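PDB 2HI0: putative phosphoglycolate phosphatase from Lactobacillus delbrueckii, which probably hydrolyses phosphoglycolate as a phosphatase of the haloacid dehalogenase-like family. Local coordinates for residues A29-Q32 against R36-F39. Numbering follows the deposited sequence.
Sequences AFEQ and RHDF. With EDO (1,2-ethanediol), chain H.
Phe30, near the end of helix 19-32, meets Arg36 and Phe39 of the loop that follows. The contact lies in what is probably the helical cap of this haloacid dehalogenase-like protein, away from the sodium site. Phe30 CB lies 3.3 Å from Arg36 O. CG and CD2 face the same carbonyl, and CD2 comes closest, 3.2 Å from Arg36 O near the ring plane. One ring face receives the edge of Phe39 in a T-shaped stack, centroids 5.0 Å apart and planes at 78°. Phe39 CE2 sits 3.5 Å from Phe30 CD2, toward the rim. Phe30 CE2 meets Phe39 CE2 and CZ; Phe30 CZ lies 4.0 Å from Phe39 CE2. With an alanine here, the Phe39 edge is likely to lose its aromatic face, and a gap would probably open beside Ala59 and Leu60 of helix 52-63.

Glu31 lies over His37, both exposed. Glu31 CG, swung opposite the backbone N (chi1 179°), makes a CH-pi contact over the imidazole centre, 3.9 Å from the His37 centroid. Glu31 OE1 accepts a hydrogen bond from an ethanediol, probably from the crystallisation liquor; His37 ND1 bonds to His35 O.

No hydrogen bond links the segments, and Arg36 O is buried without a partner. Their contact is thus aromatic and CH-pi; a polar tie to helix 19-32 runs from Phe39 N to Asn27 OD1.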
loop_
_atom_site.group_PDB
_atom_site.type_symbol
_atom_site.label_atom_id
_atom_site.label_comp_id
_atom_site.label_asym_id
_atom_site.label_seq_id
_atom_site.Cartn_x
_atom_site.Cartn_y
_atom_site.Cartn_z
ATOM N N ALA A 29 16.449 -10.131 5.126
ATOM C CA ALA A 29 17.011 -8.988 5.858
ATOM C C ALA A 29 17.203 -9.317 7.340
ATOM O O ALA A 29 18.209 -8.990 7.983
ATOM C CB ALA A 29 16.073 -7.767 5.702
ATOM N N PHE A 30 16.178 -9.921 7.929
ATOM C CA PHE A 30 16.196 -10.367 9.320
ATOM C C PHE A 30 17.303 -11.387 9.541
ATOM O O PHE A 30 18.098 -11.284 10.454
ATOM C CB PHE A 30 14.827 -10.928 9.766
ATOM C CG PHE A 30 13.939 -9.869 10.454
ATOM C CD1 PHE A 30 13.645 -8.712 9.785
ATOM C CD2 PHE A 30 13.487 -10.009 11.768
ATOM C CE1 PHE A 30 12.889 -7.708 10.327
ATOM C CE2 PHE A 30 12.730 -8.982 12.346
ATOM C CZ PHE A 30 12.441 -7.834 11.611
ATOM N N GLU A 31 17.364 -12.377 8.672
ATOM C CA GLU A 31 18.407 -13.395 8.819
ATOM C C GLU A 31 19.817 -12.767 8.731
ATOM O O GLU A 31 20.712 -13.103 9.531
ATOM C CB GLU A 31 18.247 -14.449 7.715
ATOM C CG GLU A 31 19.298 -15.551 7.760
ATOM C CD GLU A 31 19.059 -16.677 6.770
ATOM O OE1 GLU A 31 18.886 -16.419 5.555
ATOM O OE2 GLU A 31 19.118 -17.837 7.251
ATOM N N GLN A 32 20.010 -11.884 7.737
ATOM C CA GLN A 32 21.285 -11.207 7.573
ATOM C C GLN A 32 21.738 -10.363 8.773
ATOM O O GLN A 32 22.914 -10.086 8.935
ATOM C CB GLN A 32 21.322 -10.318 6.321
ATOM C CG GLN A 32 21.346 -11.099 5.047
ATOM C CD GLN A 32 22.621 -11.865 4.862
ATOM O OE1 GLN A 32 23.713 -11.289 4.980
ATOM N NE2 GLN A 32 22.518 -13.171 4.568
ATOM N N ARG A 36 15.288 -13.704 14.063
ATOM C CA ARG A 36 14.352 -14.749 13.629
ATOM C C ARG A 36 13.939 -14.421 12.208
ATOM O O ARG A 36 13.762 -13.242 11.885
ATOM C CB ARG A 36 13.102 -14.787 14.561
ATOM C CG ARG A 36 11.727 -14.492 13.923
ATOM C CD ARG A 36 10.587 -14.496 14.947
ATOM N NE ARG A 36 9.356 -15.078 14.397
ATOM C CZ ARG A 36 8.170 -15.106 15.010
ATOM N NH1 ARG A 36 7.985 -14.557 16.195
ATOM N NH2 ARG A 36 7.137 -15.678 14.407
ATOM N N HIS A 37 13.731 -15.426 11.371
ATOM C CA HIS A 37 13.481 -15.174 9.952
ATOM C C HIS A 37 12.548 -16.200 9.320
ATOM O O HIS A 37 12.777 -16.685 8.196
ATOM C CB HIS A 37 14.842 -15.155 9.200
ATOM C CG HIS A 37 15.746 -16.292 9.542
ATOM N ND1 HIS A 37 16.671 -16.220 10.562
ATOM C CD2 HIS A 37 15.860 -17.535 9.015
ATOM C CE1 HIS A 37 17.311 -17.380 10.642
ATOM N NE2 HIS A 37 16.843 -18.190 9.709
ATOM N N ASP A 38 11.480 -16.481 10.041
ATOM C CA ASP A 38 10.453 -17.419 9.597
ATOM C C ASP A 38 9.076 -16.752 9.573
ATOM O O ASP A 38 8.079 -17.384 9.877
ATOM C CB ASP A 38 10.428 -18.613 10.545
ATOM C CG ASP A 38 10.126 -18.185 12.001
ATOM O OD1 ASP A 38 9.999 -16.953 12.261
ATOM O OD2 ASP A 38 10.011 -19.077 12.873
ATOM N N PHE A 39 9.011 -15.469 9.223
ATOM C CA PHE A 39 7.704 -14.801 9.076
ATOM C C PHE A 39 6.918 -15.413 7.925
ATOM O O PHE A 39 7.502 -15.862 6.928
ATOM C CB PHE A 39 7.826 -13.306 8.829
ATOM C CG PHE A 39 8.505 -12.541 9.946
ATOM C CD1 PHE A 39 7.928 -12.461 11.206
ATOM C CD2 PHE A 39 9.678 -11.841 9.710
ATOM C CE1 PHE A 39 8.504 -11.703 12.226
ATOM C CE2 PHE A 39 10.277 -11.081 10.708
ATOM C CZ PHE A 39 9.672 -11.017 11.991
HETATM C C1 EDO H . 15.715 -16.299 5.240
HETATM O O1 EDO H . 16.614 -16.768 4.249
HETATM C C2 EDO H . 14.566 -17.301 5.310
HETATM O O2 EDO H . 14.961 -18.588 5.805
#